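Local coordinates for protein glutamate receptor 1 (Adineta vaga, PDB 4IO2) that binds glutamate through the ligand-binding domain described here, and probably acts as a ligand-gated ion channel in the membrane, at residues 3-8 / 50-55; 20-25 / 36-41; 79-84 / 209-214; 104-109 / 179-184; 133-138 / 154-159. One frame throughout, in Å; residues are numbered along the deposited sequence.

Contact 1 of 5, residues 3-8 / 50-55; sequences ARLKGI and DKMGFV
G7 N donates to G53 O over 2.9 Å, almost straight at the hydrogen (171°) yet reaching the oxygen from above its carbonyl plane. V55 N binds I8 O at 2.8 Å, and this donor too stands well out of the plane. Both bonds tie a type II turn from L5 to I8, closed within itself by I8 N on L5 O, to the end of helix 40-52 and the residues after it.

Weaker CA-H...O contacts fill in between: F54 CA approaches L5 O at 3.5 Å, and K6 CA lies 3.3 Å from M52 O. G53, the first residue to leave the helix, has positive phi, and a CB there would press on K6 CG.

The apolar contacts are made by L5, M52 and F54. L5 and M52 run side by side in the same direction, with L5 CD1 3.5 Å from M52 CE; the bend at chi3 of M52 (73°) brings that methyl to the leucine. L5 CB and F54 CB meet at 4.2 Å, while the F54 side chain continues onto L10 and I12 of strand 9-14.

Outside the pair, L5 N is hydrogen-bonded to the D220 carboxylate of helix 218-230. Between the two segments the hydrogen bonds are main chain to main chain, so the fit depends on the backbone shape of the turn and of G53 rather than on paired charges.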
# COMPACT_ATOMS: atom_id res chain seq x y z
N ALA A 3 -6.89 -7.98 22.25
CA ALA A 3 -5.97 -7.91 23.37
C ALA A 3 -4.69 -7.23 22.91
O ALA A 3 -4.37 -7.21 21.70
CB ALA A 3 -5.64 -9.31 23.89
N ARG A 4 -3.95 -6.71 23.88
CA ARG A 4 -2.61 -6.17 23.64
C ARG A 4 -1.52 -7.23 23.73
O ARG A 4 -1.65 -8.22 24.46
CB ARG A 4 -2.31 -5.06 24.67
CG ARG A 4 -3.28 -3.88 24.65
CD ARG A 4 -2.96 -2.90 23.53
NE ARG A 4 -3.78 -1.69 23.66
CZ ARG A 4 -3.45 -0.62 24.39
NH1 ARG A 4 -2.30 -0.59 25.05
NH2 ARG A 4 -4.28 0.43 24.44
N LEU A 5 -0.43 -7.01 23.00
CA LEU A 5 0.69 -7.95 22.95
C LEU A 5 1.68 -7.80 24.12
O LEU A 5 2.58 -8.59 24.27
CB LEU A 5 1.39 -7.85 21.60
CG LEU A 5 0.66 -8.63 20.49
CD1 LEU A 5 1.20 -8.28 19.11
CD2 LEU A 5 0.88 -10.13 20.76
N LYS A 6 1.52 -6.79 24.99
CA LYS A 6 2.45 -6.59 26.10
C LYS A 6 2.61 -7.83 26.97
O LYS A 6 1.62 -8.35 27.48
CB LYS A 6 2.05 -5.41 26.96
CG LYS A 6 3.11 -5.10 28.02
CD LYS A 6 2.84 -3.81 28.75
CE LYS A 6 3.87 -3.62 29.85
NZ LYS A 6 3.47 -2.52 30.77
N GLY A 7 3.85 -8.27 27.14
CA GLY A 7 4.18 -9.44 27.94
C GLY A 7 3.98 -10.79 27.24
O GLY A 7 4.30 -11.83 27.83
N ILE A 8 3.43 -10.79 26.04
CA ILE A 8 3.11 -12.03 25.34
C ILE A 8 4.31 -12.44 24.50
O ILE A 8 4.94 -11.59 23.88
CB ILE A 8 1.91 -11.81 24.38
CG1 ILE A 8 0.67 -11.35 25.17
CG2 ILE A 8 1.65 -13.03 23.51
CD1 ILE A 8 0.20 -12.33 26.22
N ASP A 50 9.87 -2.77 21.23
CA ASP A 50 10.03 -1.64 22.17
C ASP A 50 8.72 -0.91 22.39
O ASP A 50 8.43 -0.52 23.51
CB ASP A 50 11.08 -0.65 21.67
CG ASP A 50 12.50 -1.22 21.72
OD1 ASP A 50 12.68 -2.32 22.28
OD2 ASP A 50 13.43 -0.54 21.21
N LYS A 51 7.91 -0.75 21.35
CA LYS A 51 6.64 -0.05 21.48
C LYS A 51 5.52 -0.90 22.08
O LYS A 51 4.67 -0.40 22.81
CB LYS A 51 6.16 0.47 20.11
CG LYS A 51 6.97 1.62 19.55
CD LYS A 51 6.41 2.11 18.23
CE LYS A 51 5.22 3.05 18.44
NZ LYS A 51 5.35 4.29 17.62
N MET A 52 5.54 -2.20 21.80
CA MET A 52 4.42 -3.07 22.14
C MET A 52 4.68 -3.97 23.34
O MET A 52 3.73 -4.45 23.98
CB MET A 52 4.08 -3.94 20.93
CG MET A 52 3.66 -3.09 19.72
SD MET A 52 3.38 -4.11 18.26
CE MET A 52 1.86 -4.81 18.82
N GLY A 53 5.94 -4.21 23.65
CA GLY A 53 6.30 -4.96 24.85
C GLY A 53 6.11 -6.46 24.81
O GLY A 53 6.12 -7.11 25.84
N PHE A 54 5.98 -7.04 23.62
CA PHE A 54 5.97 -8.50 23.49
C PHE A 54 7.38 -9.05 23.70
O PHE A 54 8.37 -8.31 23.68
CB PHE A 54 5.38 -8.97 22.13
CG PHE A 54 6.08 -8.43 20.91
CD1 PHE A 54 7.26 -8.98 20.44
CD2 PHE A 54 5.49 -7.42 20.18
CE1 PHE A 54 7.86 -8.49 19.29
CE2 PHE A 54 6.10 -6.90 19.05
CZ PHE A 54 7.29 -7.45 18.61
N VAL A 55 7.46 -10.36 23.87
CA VAL A 55 8.74 -11.05 23.91
C VAL A 55 8.93 -11.72 22.54
O VAL A 55 8.07 -12.48 22.09
CB VAL A 55 8.77 -12.07 25.05
CG1 VAL A 55 10.07 -12.85 25.06
CG2 VAL A 55 8.60 -11.34 26.40

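Contact 2 of 5, residues 20-25 / 36-41; sequences FTIVAN and KLTGYV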
# COMPACT_ATOMS: atom_id res chain seq x y z
N PHE A 20 16.74 -7.68 3.89
CA PHE A 20 15.65 -7.82 4.85
C PHE A 20 16.08 -8.69 6.02
O PHE A 20 15.98 -8.24 7.20
CB PHE A 20 14.42 -8.40 4.17
CG PHE A 20 13.59 -7.38 3.40
CD1 PHE A 20 12.92 -6.38 4.08
CD2 PHE A 20 13.53 -7.39 2.03
CE1 PHE A 20 12.15 -5.44 3.39
CE2 PHE A 20 12.77 -6.46 1.31
CZ PHE A 20 12.09 -5.49 2.00
N THR A 21 16.53 -9.91 5.73
CA THR A 21 16.96 -10.86 6.72
C THR A 21 18.24 -11.48 6.20
O THR A 21 18.24 -12.24 5.24
CB THR A 21 15.87 -11.94 7.03
OG1 THR A 21 14.76 -11.27 7.63
CG2 THR A 21 16.39 -13.02 7.96
N ILE A 22 19.33 -11.11 6.86
CA ILE A 22 20.68 -11.48 6.45
C ILE A 22 21.20 -12.50 7.44
O ILE A 22 21.21 -12.25 8.63
CB ILE A 22 21.60 -10.26 6.50
CG1 ILE A 22 21.05 -9.13 5.61
CG2 ILE A 22 23.01 -10.66 6.06
CD1 ILE A 22 21.67 -7.74 5.90
N VAL A 23 21.60 -13.67 6.94
CA VAL A 23 22.00 -14.80 7.77
C VAL A 23 23.52 -14.95 7.68
O VAL A 23 24.07 -15.09 6.59
CB VAL A 23 21.29 -16.09 7.27
CG1 VAL A 23 21.73 -17.33 8.08
CG2 VAL A 23 19.77 -15.89 7.31
N ALA A 24 24.19 -14.91 8.83
CA ALA A 24 25.62 -15.17 8.92
C ALA A 24 25.93 -16.34 9.84
O ALA A 24 25.33 -16.49 10.90
CB ALA A 24 26.33 -13.92 9.45
N ASN A 25 26.91 -17.16 9.46
CA ASN A 25 27.44 -18.20 10.33
C ASN A 25 28.67 -17.69 11.08
O ASN A 25 29.57 -17.07 10.48
CB ASN A 25 27.86 -19.43 9.54
CG ASN A 25 28.00 -20.68 10.41
OD1 ASN A 25 27.93 -20.60 11.64
ND2 ASN A 25 28.22 -21.83 9.78
N LYS A 36 23.82 -15.75 13.12
CA LYS A 36 23.46 -14.38 13.48
C LYS A 36 22.59 -13.80 12.40
O LYS A 36 22.84 -13.99 11.21
CB LYS A 36 24.69 -13.50 13.63
CG LYS A 36 25.54 -13.75 14.85
CD LYS A 36 26.77 -12.86 14.78
CE LYS A 36 27.73 -13.21 15.85
NZ LYS A 36 27.04 -13.06 17.11
N LEU A 37 21.55 -13.10 12.83
CA LEU A 37 20.61 -12.45 11.92
C LEU A 37 20.65 -10.94 12.09
O LEU A 37 20.67 -10.43 13.20
CB LEU A 37 19.18 -12.87 12.23
CG LEU A 37 18.88 -14.36 12.26
CD1 LEU A 37 17.40 -14.56 12.58
CD2 LEU A 37 19.28 -14.99 10.92
N THR A 38 20.69 -10.25 10.96
CA THR A 38 20.64 -8.79 10.90
C THR A 38 19.74 -8.39 9.73
O THR A 38 19.37 -9.24 8.90
CB THR A 38 22.03 -8.16 10.71
OG1 THR A 38 22.64 -8.67 9.50
CG2 THR A 38 22.95 -8.47 11.91
N GLY A 39 19.38 -7.12 9.65
CA GLY A 39 18.70 -6.58 8.50
C GLY A 39 17.48 -5.76 8.87
O GLY A 39 17.15 -5.58 10.05
N TYR A 40 16.82 -5.23 7.84
CA TYR A 40 15.60 -4.45 8.01
C TYR A 40 14.59 -5.16 8.92
O TYR A 40 14.00 -4.52 9.78
CB TYR A 40 15.01 -4.20 6.60
CG TYR A 40 13.66 -3.52 6.52
CD1 TYR A 40 12.50 -4.16 6.92
CD2 TYR A 40 13.56 -2.23 6.05
CE1 TYR A 40 11.28 -3.55 6.78
CE2 TYR A 40 12.34 -1.60 5.95
CZ TYR A 40 11.19 -2.29 6.32
OH TYR A 40 9.96 -1.68 6.23
N VAL A 41 14.37 -6.45 8.69
CA VAL A 41 13.35 -7.18 9.46
C VAL A 41 13.72 -7.23 10.92
O VAL A 41 12.85 -7.07 11.80
CB VAL A 41 13.17 -8.61 8.89
CG1 VAL A 41 12.43 -9.55 9.82
CG2 VAL A 41 12.50 -8.50 7.53
O HOH W 1 23.86 -11.17 9.69
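The edge of the F20 ring is directed at the face of Y40, an edge-to-face (T-shaped) pair with centroids 5.2 Å apart and planes at 76°. F20 CE1 stands over the tyrosine ring, displaced toward its rim, and F20 CD1 comes within 3.6 Å of Y40 CD1. With Y40 CG anti to the backbone N (chi1 174°), the side chain runs beside F20 and turns a ring face to its edge. A second edge-to-face partner of F20 is F242.

Backbone hydrogen bonds pair I22 with T38 and A24 with K36, each in both directions. V23 and L37 form the non-hydrogen-bonded pair between them. This is an antiparallel beta hairpin of strands 22-25 and 35-38, whose second strand leads through G39, the N-cap residue, into helix 40-52. There V41 N donates to F20 O at 2.8 Å, tying the first turn of the helix to the residues before strand 22-25. A CB on G39 would clash with that same oxygen.

A water bridges I22 and T38, donating to I22 O and hydrogen-bonded to T38 OG1 at 2.8 Å.

V23 CG2 and L37 CD2 make an apolar contact at 3.8 Å, the two side chains pointing the same way. Elsewhere a hydroxyl oxygen meets carbon in van der Waals contact: T38 OG1 lies 3.6 Å from I22 CB on the other face of the hairpin, and T21 OG1 is 3.3 Å from V41 CB, where both residues rest on V14 of strand 9-14.

Contact 3 of 5, residues 79-84 / 209-214; sequences YDIAIG and IVTPKE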
# COMPACT_ATOMS: atom_id res chain seq x y z
N TYR A 79 4.26 -20.81 13.62
CA TYR A 79 4.67 -19.47 14.05
C TYR A 79 3.40 -18.73 14.47
O TYR A 79 2.30 -19.11 14.09
CB TYR A 79 5.33 -18.69 12.89
CG TYR A 79 6.47 -19.42 12.19
CD1 TYR A 79 7.71 -19.60 12.81
CD2 TYR A 79 6.29 -19.99 10.95
CE1 TYR A 79 8.74 -20.27 12.18
CE2 TYR A 79 7.33 -20.66 10.30
CZ TYR A 79 8.54 -20.82 10.92
OH TYR A 79 9.54 -21.49 10.24
N ASP A 80 3.58 -17.65 15.23
CA ASP A 80 2.49 -16.73 15.54
C ASP A 80 2.32 -15.63 14.51
O ASP A 80 1.20 -15.32 14.14
CB ASP A 80 2.67 -16.13 16.94
CG ASP A 80 2.69 -17.21 18.00
OD1 ASP A 80 1.77 -18.08 18.01
OD2 ASP A 80 3.63 -17.24 18.81
N ILE A 81 3.43 -15.05 14.10
CA ILE A 81 3.42 -14.11 12.97
C ILE A 81 4.63 -14.44 12.09
O ILE A 81 5.55 -15.13 12.53
CB ILE A 81 3.45 -12.62 13.39
CG1 ILE A 81 4.74 -12.28 14.16
CG2 ILE A 81 2.21 -12.30 14.21
CD1 ILE A 81 4.90 -10.77 14.50
N ALA A 82 4.64 -13.91 10.88
CA ALA A 82 5.82 -14.00 10.01
C ALA A 82 6.08 -12.62 9.38
O ALA A 82 5.17 -11.96 8.89
CB ALA A 82 5.67 -15.08 8.92
N ILE A 83 7.33 -12.20 9.46
CA ILE A 83 7.75 -10.89 9.00
C ILE A 83 8.82 -11.02 7.95
O ILE A 83 9.85 -11.67 8.18
CB ILE A 83 8.27 -9.99 10.15
CG1 ILE A 83 7.23 -9.85 11.27
CG2 ILE A 83 8.61 -8.63 9.58
CD1 ILE A 83 7.75 -9.06 12.48
N GLY A 84 8.60 -10.38 6.81
CA GLY A 84 9.58 -10.40 5.76
C GLY A 84 9.06 -9.69 4.53
O GLY A 84 8.08 -8.92 4.55
N ILE A 209 2.76 -8.15 7.31
CA ILE A 209 3.08 -9.16 8.32
C ILE A 209 1.97 -10.22 8.29
O ILE A 209 0.80 -9.89 8.33
CB ILE A 209 3.24 -8.52 9.71
CG1 ILE A 209 4.47 -7.60 9.66
CG2 ILE A 209 3.39 -9.61 10.77
CD1 ILE A 209 4.73 -6.87 10.98
N VAL A 210 2.34 -11.49 8.21
CA VAL A 210 1.39 -12.58 8.18
C VAL A 210 0.94 -12.87 9.59
O VAL A 210 1.77 -13.01 10.49
CB VAL A 210 2.02 -13.85 7.58
CG1 VAL A 210 0.97 -14.93 7.45
CG2 VAL A 210 2.67 -13.59 6.24
N THR A 211 -0.36 -13.01 9.78
CA THR A 211 -0.94 -13.36 11.08
C THR A 211 -2.01 -14.43 10.86
O THR A 211 -2.50 -14.61 9.76
CB THR A 211 -1.57 -12.15 11.82
OG1 THR A 211 -2.85 -11.84 11.28
CG2 THR A 211 -0.71 -10.91 11.74
N PRO A 212 -2.45 -15.06 11.94
CA PRO A 212 -3.60 -15.94 11.79
C PRO A 212 -4.83 -15.16 11.36
O PRO A 212 -4.94 -13.98 11.69
CB PRO A 212 -3.80 -16.52 13.21
CG PRO A 212 -2.44 -16.40 13.83
CD PRO A 212 -1.88 -15.12 13.30
N LYS A 213 -5.79 -15.83 10.71
CA LYS A 213 -7.07 -15.20 10.49
C LYS A 213 -7.76 -14.94 11.82
O LYS A 213 -7.58 -15.69 12.78
CB LYS A 213 -7.93 -16.09 9.60
CG LYS A 213 -7.41 -16.13 8.17
CD LYS A 213 -8.42 -16.79 7.26
CE LYS A 213 -8.50 -18.26 7.47
NZ LYS A 213 -9.50 -18.86 6.51
N GLU A 214 -8.53 -13.87 11.87
CA GLU A 214 -9.31 -13.53 13.07
C GLU A 214 -8.47 -13.43 14.34
O GLU A 214 -8.87 -13.89 15.40
CB GLU A 214 -10.49 -14.50 13.24
CG GLU A 214 -11.44 -14.44 12.04
CD GLU A 214 -12.50 -15.48 12.07
OE1 GLU A 214 -12.94 -15.85 13.18
OE2 GLU A 214 -12.90 -15.92 10.96
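A82 and V210 form a single antiparallel bridge of two backbone hydrogen bonds: A82 N donates to V210 O at 3.0 Å, and V210 N to A82 O at 2.9 Å. Their side chains meet at CB, 4.1 Å apart.

I209 carries the apolar contact next to the bridge. Its CG2 lies 3.9 Å from I83 CG1 and 4.0 Å from I81 CB; it runs alongside I83 but crosses I81 at a slant. CG2 reaches both because it stands anti to the backbone N, with CG1 (chi1 -65°) turned beside that N. An alanine here would remove both branches and would probably leave a gap beside I81 and I83. At the far end P212 CD abuts D80 O at 3.2 Å, a buried oxygen without a polar partner.

Further out, D80 OD1 forms a salt bridge with R11, and I81 and I83 pair with strand 9-14. The bridge thus joins that parallel sheet to strand 200-211, with helices 40-52 and 67-75 packed alongside.

Contact 4 of 5, residues 104-109 / 179-184; sequences DNSMRI and MDIGTA. With GLU (glutamic acid), chain E.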
# COMPACT_ATOMS: atom_id res chain seq x y z
N ASP A 104 5.27 -0.74 0.10
CA ASP A 104 4.82 -1.01 -1.24
C ASP A 104 5.80 -1.94 -1.93
O ASP A 104 6.90 -2.23 -1.46
CB ASP A 104 4.64 0.31 -2.02
CG ASP A 104 5.93 1.12 -2.18
OD1 ASP A 104 7.03 0.56 -2.07
OD2 ASP A 104 5.83 2.35 -2.43
N ASN A 105 5.36 -2.51 -3.03
CA ASN A 105 6.16 -3.45 -3.80
C ASN A 105 5.68 -3.47 -5.21
O ASN A 105 4.55 -3.07 -5.52
CB ASN A 105 6.05 -4.88 -3.20
CG ASN A 105 6.97 -5.88 -3.88
OD1 ASN A 105 8.17 -5.67 -3.97
ND2 ASN A 105 6.40 -6.97 -4.39
N SER A 106 6.56 -3.97 -6.07
CA SER A 106 6.24 -4.29 -7.46
C SER A 106 7.39 -5.19 -7.92
O SER A 106 8.37 -5.41 -7.18
CB SER A 106 6.15 -3.04 -8.31
OG SER A 106 7.39 -2.34 -8.24
N MET A 107 7.24 -5.78 -9.10
CA MET A 107 8.27 -6.67 -9.64
C MET A 107 8.92 -6.06 -10.85
O MET A 107 8.35 -5.18 -11.51
CB MET A 107 7.72 -8.07 -10.00
CG MET A 107 7.17 -8.81 -8.81
SD MET A 107 6.78 -10.53 -9.21
CE MET A 107 5.22 -10.36 -10.03
N ARG A 108 10.16 -6.50 -11.08
CA ARG A 108 10.91 -6.16 -12.28
C ARG A 108 11.42 -7.39 -12.96
O ARG A 108 11.50 -8.45 -12.37
CB ARG A 108 12.04 -5.19 -11.98
CG ARG A 108 11.45 -3.82 -11.53
CD ARG A 108 12.20 -2.62 -11.88
NE ARG A 108 12.43 -2.50 -13.30
CZ ARG A 108 13.38 -1.72 -13.77
NH1 ARG A 108 14.16 -1.07 -12.89
NH2 ARG A 108 13.59 -1.64 -15.07
N ILE A 109 11.70 -7.25 -14.25
CA ILE A 109 12.37 -8.27 -15.00
C ILE A 109 13.89 -8.21 -14.76
O ILE A 109 14.50 -7.16 -14.94
CB ILE A 109 12.06 -8.12 -16.48
CG1 ILE A 109 10.55 -8.24 -16.74
CG2 ILE A 109 12.85 -9.18 -17.28
CD1 ILE A 109 10.08 -7.77 -18.12
N MET A 179 11.61 -10.55 -10.14
CA MET A 179 12.09 -10.31 -8.77
C MET A 179 11.49 -9.04 -8.23
O MET A 179 11.31 -8.07 -8.95
CB MET A 179 13.61 -10.27 -8.77
CG MET A 179 14.19 -10.22 -7.39
SD MET A 179 16.03 -10.36 -7.49
CE MET A 179 16.43 -10.37 -5.73
N ASP A 180 11.10 -9.06 -6.96
CA ASP A 180 10.64 -7.85 -6.30
C ASP A 180 11.64 -6.72 -6.47
O ASP A 180 12.85 -6.92 -6.38
CB ASP A 180 10.48 -8.07 -4.81
CG ASP A 180 9.34 -8.99 -4.43
OD1 ASP A 180 8.36 -9.15 -5.23
OD2 ASP A 180 9.43 -9.49 -3.28
N ILE A 181 11.13 -5.50 -6.62
CA ILE A 181 11.99 -4.39 -6.98
C ILE A 181 13.01 -4.02 -5.91
O ILE A 181 14.15 -3.67 -6.24
CB ILE A 181 11.14 -3.14 -7.37
CG1 ILE A 181 12.00 -2.03 -7.96
CG2 ILE A 181 10.28 -2.63 -6.18
CD1 ILE A 181 11.15 -0.90 -8.56
N GLY A 182 12.64 -4.03 -4.64
CA GLY A 182 13.61 -3.59 -3.64
C GLY A 182 14.83 -4.46 -3.50
O GLY A 182 15.96 -3.98 -3.55
N THR A 183 14.62 -5.76 -3.38
CA THR A 183 15.75 -6.69 -3.34
C THR A 183 16.44 -6.82 -4.73
O THR A 183 17.65 -7.05 -4.78
CB THR A 183 15.32 -8.08 -2.81
OG1 THR A 183 14.17 -8.56 -3.54
CG2 THR A 183 15.02 -8.00 -1.29
N ALA A 184 15.69 -6.69 -5.83
CA ALA A 184 16.30 -6.77 -7.17
C ALA A 184 17.30 -5.62 -7.34
O ALA A 184 18.40 -5.82 -7.83
CB ALA A 184 15.22 -6.68 -8.26
N GLU E . 7.70 -11.28 -2.12
CA GLU E . 7.67 -12.55 -2.85
C GLU E . 6.56 -13.45 -2.29
O GLU E . 6.03 -13.15 -1.19
CB GLU E . 9.00 -13.30 -2.78
CG GLU E . 10.23 -12.54 -3.31
CD GLU E . 10.27 -12.31 -4.82
OE1 GLU E . 9.42 -12.86 -5.52
OE2 GLU E . 11.22 -11.64 -5.30
OXT GLU E . 6.22 -14.46 -2.96
O HOH W 2 10.20 -4.33 -2.95
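N105 and D180 cross at about a right angle, their amide and carboxylate planes 85° apart. With N105 CG anti to its main-chain nitrogen (chi1 -175°), ND2 reaches D180 OD1 at 3.0 Å from above the carboxylate plane, the bond staying in the amide's own plane. ND2 also binds S205 OG on strand 200-211, and a water links N105 OD1 to G182 N at the helix start. D180 OD2 accepts from GLU N of the bound glutamate at 2.7 Å. D180 N donates to GLU OE2, so N105 is a second-shell residue behind a ligand-binding one. A leucine in its place would probably deprive OD1, the S205 hydroxyl and the water of their mate, leaving the carboxylate held mainly by the ligand's amino group.

I181 CG2 touches S106 OG at 3.6 Å, and CD1 lies 3.9 Å from R108 CD, where the bent arginine crosses it obliquely.

I181 N donates to S106 O, and R108 and M179 exchange two backbone bonds. Strand 103-112 thereby holds strand 177-180 where it enters helix 181-190; helix 162-170 packs on M179.

Contact 5 of 5, residues 133-138 / 154-159; sequences IGIRIG and RNFYPL. With GLU (glutamic acid), chain E.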
# COMPACT_ATOMS: atom_id res chain seq x y z
N ILE A 133 12.03 -18.45 -19.60
CA ILE A 133 11.61 -17.63 -18.48
C ILE A 133 11.69 -18.43 -17.15
O ILE A 133 10.93 -19.35 -16.97
CB ILE A 133 10.18 -17.11 -18.74
CG1 ILE A 133 10.10 -16.40 -20.11
CG2 ILE A 133 9.72 -16.20 -17.58
CD1 ILE A 133 8.69 -16.16 -20.54
N GLY A 134 12.64 -18.10 -16.26
CA GLY A 134 12.77 -18.81 -14.98
C GLY A 134 11.87 -18.18 -13.92
O GLY A 134 11.77 -16.96 -13.83
N ILE A 135 11.17 -19.02 -13.18
CA ILE A 135 10.30 -18.56 -12.11
C ILE A 135 10.55 -19.37 -10.83
O ILE A 135 10.52 -20.57 -10.84
CB ILE A 135 8.81 -18.67 -12.52
CG1 ILE A 135 8.46 -17.77 -13.73
CG2 ILE A 135 7.89 -18.38 -11.30
CD1 ILE A 135 8.38 -16.31 -13.49
N ARG A 136 10.79 -18.67 -9.72
CA ARG A 136 10.88 -19.30 -8.41
C ARG A 136 9.53 -19.80 -7.92
O ARG A 136 8.57 -19.04 -7.72
CB ARG A 136 11.50 -18.35 -7.40
CG ARG A 136 12.97 -18.06 -7.65
CD ARG A 136 13.46 -16.91 -6.78
NE ARG A 136 12.91 -15.64 -7.30
CZ ARG A 136 12.66 -14.56 -6.61
NH1 ARG A 136 12.82 -14.57 -5.27
NH2 ARG A 136 12.27 -13.46 -7.22
N ILE A 137 9.45 -21.11 -7.75
CA ILE A 137 8.24 -21.74 -7.26
C ILE A 137 7.83 -21.15 -5.90
O ILE A 137 8.66 -20.88 -5.04
CB ILE A 137 8.50 -23.27 -7.18
CG1 ILE A 137 8.74 -23.91 -8.56
CG2 ILE A 137 7.41 -23.95 -6.40
CD1 ILE A 137 7.58 -23.89 -9.45
N GLY A 138 6.54 -20.96 -5.70
CA GLY A 138 6.02 -20.51 -4.41
C GLY A 138 6.18 -19.03 -4.15
O GLY A 138 6.04 -18.58 -3.03
N ARG A 154 1.91 -24.63 -16.68
CA ARG A 154 3.10 -24.61 -15.84
C ARG A 154 4.38 -24.93 -16.63
O ARG A 154 5.02 -25.97 -16.42
CB ARG A 154 2.90 -25.56 -14.68
CG ARG A 154 1.64 -25.20 -13.85
CD ARG A 154 1.41 -26.18 -12.70
NE ARG A 154 0.13 -25.97 -12.05
CZ ARG A 154 -0.06 -25.09 -11.08
NH1 ARG A 154 0.98 -24.42 -10.61
NH2 ARG A 154 -1.27 -24.92 -10.54
N ASN A 155 4.73 -24.01 -17.51
CA ASN A 155 5.72 -24.24 -18.55
C ASN A 155 6.88 -23.24 -18.49
O ASN A 155 7.68 -23.11 -19.41
CB ASN A 155 5.09 -24.24 -19.94
CG ASN A 155 4.43 -22.92 -20.27
OD1 ASN A 155 4.59 -21.93 -19.57
ND2 ASN A 155 3.66 -22.91 -21.35
N PHE A 156 7.00 -22.51 -17.38
CA PHE A 156 8.22 -21.75 -17.10
C PHE A 156 9.35 -22.70 -16.73
O PHE A 156 9.09 -23.83 -16.45
CB PHE A 156 8.00 -20.77 -15.97
CG PHE A 156 7.44 -21.39 -14.72
CD1 PHE A 156 8.28 -21.93 -13.79
CD2 PHE A 156 6.11 -21.34 -14.47
CE1 PHE A 156 7.77 -22.42 -12.57
CE2 PHE A 156 5.59 -21.86 -13.28
CZ PHE A 156 6.40 -22.43 -12.37
N TYR A 157 10.61 -22.22 -16.70
CA TYR A 157 11.73 -22.98 -16.11
C TYR A 157 11.70 -22.84 -14.58
O TYR A 157 11.78 -21.73 -14.08
CB TYR A 157 13.08 -22.42 -16.63
CG TYR A 157 14.27 -23.24 -16.21
CD1 TYR A 157 14.95 -22.96 -15.05
CD2 TYR A 157 14.77 -24.24 -17.03
CE1 TYR A 157 16.04 -23.70 -14.66
CE2 TYR A 157 15.86 -25.00 -16.64
CZ TYR A 157 16.50 -24.71 -15.48
OH TYR A 157 17.61 -25.44 -15.12
N PRO A 158 11.59 -23.98 -13.86
CA PRO A 158 11.35 -23.86 -12.39
C PRO A 158 12.64 -23.57 -11.61
O PRO A 158 13.69 -24.15 -11.89
CB PRO A 158 10.80 -25.23 -12.03
CG PRO A 158 11.48 -26.18 -13.11
CD PRO A 158 11.51 -25.37 -14.38
N LEU A 159 12.57 -22.67 -10.64
CA LEU A 159 13.74 -22.32 -9.80
C LEU A 159 13.39 -22.54 -8.33
O LEU A 159 12.30 -22.19 -7.88
CB LEU A 159 14.14 -20.87 -10.01
CG LEU A 159 14.46 -20.47 -11.47
CD1 LEU A 159 14.37 -18.93 -11.62
CD2 LEU A 159 15.80 -21.06 -11.89
N GLU E . 7.70 -11.28 -2.12
CA GLU E . 7.67 -12.55 -2.85
C GLU E . 6.56 -13.45 -2.29
O GLU E . 6.03 -13.15 -1.19
CB GLU E . 9.00 -13.30 -2.78
CG GLU E . 10.23 -12.54 -3.31
CD GLU E . 10.27 -12.31 -4.82
OE1 GLU E . 9.42 -12.86 -5.52
OE2 GLU E . 11.22 -11.64 -5.30
OXT GLU E . 6.22 -14.46 -2.96
O HOH W 3 11.31 -21.59 -5.21
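Strands 134-136 and 157-159 run parallel, 4.5 Å apart at their closest and 35° between directions, laced by four backbone hydrogen bonds that link I133 O to Y157 N, Y157 O to I135 N, I135 O to L159 N and L159 O to I137 N.

F156 packs against two isoleucines in different ways. I135 CB sits over one face of its ring, a CH-pi contact 3.9 Å from the centroid, whereas I137 CD1 meets the edge, 3.5 Å from F156 CE1. CG between the backbone N and the carbonyl carbon (chi1 53°) turns the ring toward I135 and I137.

On the face of the sheet opposite I135, L159 CD1 presses on G134 C at 3.5 Å, and a CB on G134 would collide with that methyl. R136 CG rests 3.9 Å from L159 CB, and the arginine then bends at chi3 to bring NH2 within 2.8 Å of GLU OE2, which lies at the edge of the guanidinium and in its plane. The same NH2 also donates to F178 O.

These strands and helix 140-148 make a beta-alpha-beta unit, with strand 177-180 next to strand 134-136 and helix 162-170 covering L159.

Overall arrangement
The five contacts illustrate how a two-lobed, clamshell-like ligand-binding domain of the periplasmic-binding-protein type is assembled. Contacts 1 and 2 come first along the chain, contact 2 nested within the loop of contact 1, and both use helix 40-52. Contact 3 follows, its long loop enclosing contact 4, which in turn encloses contact 5. Contacts 1 and 5 lie about 40 Å apart between centres. Contact 2 touches contact 3 through V41 and contact 4 through F20 and T183. Contacts 3 and 4 reach one antiparallel sheet. Contacts 4 and 5, 17 Å apart between centres, bring ligand-binding residues together at the bound glutamate, while contacts 1 to 3 build the framework round strand 9-14 and helix 40-52.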